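Putative fimbrium tip subunit Fim1C (Bacteroides ovatus, PDB 4EPS) probably forms part of the tip of fimbriae, the filamentous cell-surface appendages that mediate adhesion and biofilm formation. Local coordinates at residues 273-278 against 291-296; 334-339 against 427-432. One frame throughout, in Å; residues are numbered along the deposited sequence.

Contact 1 (273-278 against 291-296); sequences YYYADG and DNCIGI
Tyr274 sits opposite both Ile294 and Gly295, the signature of a classic beta bulge in this antiparallel strand pair of a six-stranded sheet. Tyr274 N donates to Gly295 O (2.9 Å). Tyr274 O takes two N-H groups, Ile294 N at 2.9 Å and, in a weak bond, Gly295 N. Beyond the bulge, Ala276 N donates to Asn292 O, just where 275-278 turns away in a type I beta turn closed by Gly278 N on Tyr275 O.

Followed outward, the Tyr274 side chain starts with CB against Gly295 O, where the glycine has no side chain of its own. CG stands anti to the backbone N (chi1 -162°), which lays the ring alongside Ile294; CD2 and CE2 of Tyr274 meet Ile294 CD1 at the ring edge, CD2 at 3.8 Å. The tip, OH, is hydrogen-bonded to Tyr187 OH. On the opposite face of the sheet from Tyr274, Tyr273 CD1 packs on Ile296 CD1 at 3.5 Å, the two side chains running the same way. Cys293 SG stands 4.5 Å from the centroid of the Tyr275 ring, above one face and offset toward its rim, while Asp291 O lies in the ring plane at the edge, 3.4 Å from Tyr275 CE2.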
# COMPACT_ATOMS: atom_id res chain seq x y z
N TYR A 273 8.78 -13.31 -5.36
CA TYR A 273 9.38 -14.58 -4.87
C TYR A 273 8.46 -15.21 -3.83
O TYR A 273 8.00 -14.53 -2.90
CB TYR A 273 10.81 -14.33 -4.27
CG TYR A 273 11.76 -13.76 -5.30
CD1 TYR A 273 12.44 -14.59 -6.19
CD2 TYR A 273 12.00 -12.38 -5.38
CE1 TYR A 273 13.32 -14.07 -7.14
CE2 TYR A 273 12.85 -11.85 -6.34
CZ TYR A 273 13.53 -12.69 -7.20
OH TYR A 273 14.37 -12.17 -8.15
N TYR A 274 8.19 -16.51 -3.98
CA TYR A 274 7.27 -17.26 -3.13
C TYR A 274 8.02 -18.29 -2.31
O TYR A 274 8.86 -19.03 -2.84
CB TYR A 274 6.18 -17.95 -4.00
CG TYR A 274 4.98 -18.36 -3.18
CD1 TYR A 274 4.00 -17.44 -2.82
CD2 TYR A 274 4.83 -19.68 -2.73
CE1 TYR A 274 2.89 -17.82 -2.07
CE2 TYR A 274 3.72 -20.07 -1.98
CZ TYR A 274 2.76 -19.13 -1.65
OH TYR A 274 1.68 -19.50 -0.89
N TYR A 275 7.74 -18.35 -1.00
CA TYR A 275 8.49 -19.19 -0.07
C TYR A 275 7.68 -20.34 0.55
O TYR A 275 6.46 -20.32 0.52
CB TYR A 275 9.11 -18.29 1.04
CG TYR A 275 10.22 -17.44 0.47
CD1 TYR A 275 9.94 -16.24 -0.19
CD2 TYR A 275 11.55 -17.87 0.51
CE1 TYR A 275 10.95 -15.53 -0.85
CE2 TYR A 275 12.57 -17.14 -0.10
CZ TYR A 275 12.26 -15.96 -0.78
OH TYR A 275 13.26 -15.25 -1.41
N ALA A 276 8.38 -21.34 1.10
CA ALA A 276 7.81 -22.55 1.70
C ALA A 276 6.78 -22.27 2.82
O ALA A 276 5.86 -23.07 3.01
CB ALA A 276 8.92 -23.44 2.23
N ASP A 277 6.88 -21.12 3.50
CA ASP A 277 5.93 -20.79 4.57
C ASP A 277 4.73 -19.99 4.02
O ASP A 277 3.81 -19.65 4.77
CB ASP A 277 6.66 -20.01 5.70
CG ASP A 277 7.18 -18.64 5.29
OD1 ASP A 277 7.30 -18.37 4.06
OD2 ASP A 277 7.55 -17.85 6.20
N GLY A 278 4.76 -19.69 2.72
CA GLY A 278 3.70 -18.91 2.09
C GLY A 278 4.02 -17.44 2.04
O GLY A 278 3.22 -16.65 1.54
N ASP A 291 17.16 -19.68 0.15
CA ASP A 291 16.64 -20.61 1.15
C ASP A 291 15.14 -20.58 1.25
O ASP A 291 14.55 -19.50 1.42
CB ASP A 291 17.23 -20.35 2.57
CG ASP A 291 18.67 -20.81 2.77
OD1 ASP A 291 19.23 -21.44 1.83
OD2 ASP A 291 19.23 -20.53 3.85
N ASN A 292 14.52 -21.78 1.16
CA ASN A 292 13.08 -21.99 1.24
C ASN A 292 12.28 -21.28 0.12
O ASN A 292 11.06 -21.27 0.20
CB ASN A 292 12.53 -21.59 2.61
CG ASN A 292 13.07 -22.46 3.73
OD1 ASN A 292 13.67 -21.98 4.68
ND2 ASN A 292 12.95 -23.77 3.58
N CYS A 293 12.95 -20.76 -0.92
CA CYS A 293 12.21 -20.18 -2.06
C CYS A 293 11.69 -21.36 -2.89
O CYS A 293 12.49 -22.27 -3.20
CB CYS A 293 13.06 -19.23 -2.91
SG CYS A 293 12.12 -18.43 -4.25
N ILE A 294 10.39 -21.42 -3.16
CA ILE A 294 9.83 -22.59 -3.87
C ILE A 294 9.30 -22.22 -5.26
O ILE A 294 9.02 -23.12 -6.07
CB ILE A 294 8.75 -23.32 -3.04
CG1 ILE A 294 7.52 -22.41 -2.79
CG2 ILE A 294 9.36 -23.87 -1.70
CD1 ILE A 294 6.27 -23.15 -2.21
N GLY A 295 9.14 -20.93 -5.52
CA GLY A 295 8.60 -20.54 -6.83
C GLY A 295 8.50 -19.04 -7.01
O GLY A 295 8.96 -18.26 -6.16
N ILE A 296 7.94 -18.65 -8.16
CA ILE A 296 7.71 -17.25 -8.54
C ILE A 296 6.21 -17.05 -8.80
O ILE A 296 5.59 -17.86 -9.50
CB ILE A 296 8.54 -16.90 -9.84
CG1 ILE A 296 10.09 -17.17 -9.66
CG2 ILE A 296 8.27 -15.47 -10.33
CD1 ILE A 296 10.76 -16.50 -8.57

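Contact 2 (334-339 against 427-432); sequences GLVMSL and TGWYVP
A loop between helices 408-419 and 434-438 packs here on strand 334-338, an inner strand of the six-stranded antiparallel sheet, and does so through two aromatic side chains. Trp429 makes the larger part of the contact with the benzo end of its indole. Ser338 CB stands over one face of the six-membered ring, 4.1 Å from its centroid and 22° off the normal, a CH-pi contact displaced toward the rim at CZ3 and CH2. The serine backbone follows the same rim, with Ser338 CA 3.6 Å from Trp429 CH2. Val336 comes in differently: its CG1, anti to the backbone N (chi1 165°), reaches Trp429 CH2 at 4.0 Å, and Val336 O lies near the indole plane at the ring edge, 3.9 Å from Trp429 CZ3.

The polar ends of Trp429 and Ser338 are held from elsewhere. Trp429 NE1 donates to Phe420 O, which helps fix the turn of the indole, and Ser338 OG is tied to Tyr340 O and Phe506 N, so the serine offers its CB to the ring while its hydroxyl is engaged by Tyr340 just beyond the strand and by Phe506 of strand 502-509. Leu508 of strand 502-509 also touches the side chains of Val336 and Trp429.

At the other end of the contact, Tyr430 and Leu335 cross at about a right angle. The phenol oxygen is hydrogen-bonded to Glu436 OE2 and also meets a methyl group of the strand, Leu335 CD2 lying 3.4 Å from Tyr430 OH.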
# COMPACT_ATOMS: atom_id res chain seq x y z
N GLY A 334 -3.70 -15.90 -6.44
CA GLY A 334 -2.93 -16.06 -7.67
C GLY A 334 -2.33 -17.42 -7.85
O GLY A 334 -2.74 -18.39 -7.20
N LEU A 335 -1.37 -17.49 -8.78
CA LEU A 335 -0.69 -18.73 -9.12
C LEU A 335 0.81 -18.53 -8.95
O LEU A 335 1.32 -17.44 -9.22
CB LEU A 335 -1.01 -19.13 -10.60
CG LEU A 335 -2.48 -19.35 -10.96
CD1 LEU A 335 -2.63 -19.62 -12.47
CD2 LEU A 335 -3.08 -20.54 -10.19
N VAL A 336 1.49 -19.61 -8.63
CA VAL A 336 2.94 -19.67 -8.48
C VAL A 336 3.47 -20.74 -9.40
O VAL A 336 2.94 -21.84 -9.43
CB VAL A 336 3.33 -19.96 -6.99
CG1 VAL A 336 4.81 -20.39 -6.85
CG2 VAL A 336 3.03 -18.77 -6.08
N MSE A 337 4.59 -20.45 -10.07
CA MSE A 337 5.29 -21.47 -10.86
C MSE A 337 6.51 -21.94 -10.08
O MSE A 337 7.28 -21.13 -9.56
CB MSE A 337 5.72 -20.93 -12.23
CG MSE A 337 6.32 -22.04 -13.11
SE MSE A 337 6.84 -21.34 -14.83
CE MSE A 337 8.24 -20.18 -14.21
N SER A 338 6.73 -23.25 -10.07
CA SER A 338 7.83 -23.90 -9.37
C SER A 338 9.20 -23.47 -9.89
O SER A 338 9.35 -23.31 -11.09
CB SER A 338 7.71 -25.42 -9.57
OG SER A 338 7.93 -25.81 -10.94
N LEU A 339 10.21 -23.39 -8.99
CA LEU A 339 11.62 -23.30 -9.42
C LEU A 339 12.02 -24.66 -10.02
O LEU A 339 12.98 -24.76 -10.79
CB LEU A 339 12.54 -23.00 -8.23
CG LEU A 339 12.29 -21.69 -7.47
CD1 LEU A 339 13.44 -21.41 -6.48
CD2 LEU A 339 12.14 -20.52 -8.42
N THR A 427 -2.93 -24.97 -2.87
CA THR A 427 -3.50 -26.14 -3.52
C THR A 427 -2.56 -27.33 -3.48
O THR A 427 -3.00 -28.46 -3.70
CB THR A 427 -3.77 -25.81 -5.02
OG1 THR A 427 -2.51 -25.48 -5.65
CG2 THR A 427 -4.76 -24.68 -5.23
N GLY A 428 -1.27 -27.07 -3.35
CA GLY A 428 -0.23 -28.05 -3.58
C GLY A 428 0.12 -27.96 -5.07
O GLY A 428 -0.58 -27.29 -5.84
N TRP A 429 1.21 -28.60 -5.47
CA TRP A 429 1.70 -28.55 -6.85
C TRP A 429 0.85 -29.40 -7.83
O TRP A 429 0.47 -30.54 -7.52
CB TRP A 429 3.16 -29.05 -6.92
CG TRP A 429 4.16 -28.20 -6.17
CD1 TRP A 429 4.95 -28.59 -5.12
CD2 TRP A 429 4.52 -26.83 -6.45
NE1 TRP A 429 5.77 -27.56 -4.73
CE2 TRP A 429 5.52 -26.46 -5.53
CE3 TRP A 429 4.10 -25.88 -7.41
CZ2 TRP A 429 6.11 -25.19 -5.53
CZ3 TRP A 429 4.67 -24.62 -7.39
CH2 TRP A 429 5.67 -24.28 -6.47
N TYR A 430 0.64 -28.88 -9.04
CA TYR A 430 -0.05 -29.64 -10.10
C TYR A 430 0.55 -29.27 -11.47
O TYR A 430 1.14 -28.20 -11.62
CB TYR A 430 -1.58 -29.41 -10.09
CG TYR A 430 -1.99 -27.96 -10.24
CD1 TYR A 430 -2.12 -27.37 -11.51
CD2 TYR A 430 -2.18 -27.15 -9.12
CE1 TYR A 430 -2.43 -26.02 -11.65
CE2 TYR A 430 -2.52 -25.81 -9.25
CZ TYR A 430 -2.64 -25.25 -10.52
OH TYR A 430 -2.99 -23.93 -10.63
N VAL A 431 0.35 -30.13 -12.47
CA VAL A 431 0.79 -29.84 -13.85
C VAL A 431 -0.20 -28.82 -14.41
O VAL A 431 -1.41 -29.09 -14.44
CB VAL A 431 0.90 -31.10 -14.75
CG1 VAL A 431 1.25 -30.73 -16.19
CG2 VAL A 431 1.94 -32.10 -14.19
N PRO A 432 0.25 -27.63 -14.84
CA PRO A 432 -0.71 -26.62 -15.32
C PRO A 432 -1.48 -27.09 -16.53
O PRO A 432 -0.96 -27.87 -17.33
CB PRO A 432 0.20 -25.41 -15.69
CG PRO A 432 1.57 -26.04 -15.95
CD PRO A 432 1.64 -27.12 -14.90

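How the contacts relate
Contacts 1 and 2 share one sheet, their centres about 11 Å apart, because strands 293-300 and 334-338 are neighbours in it. Backbone pairing joins them directly: Met337 N lies 2.8 Å from Ile296 O, and Leu339 N lies 3.2 Å from Ile294 O, both probable hydrogen bonds. Side chains meet as well, with Val336 CG2 of contact 2 lying 3.5 Å from Tyr274 CG of contact 1. Trp429 in turn packs on Ile294, bringing the loop of contact 2 to the bulge of contact 1. Glycerol molecules, probably from the crystallisation liquor, bind beside both contacts, at Asp291 N and at Val431 N.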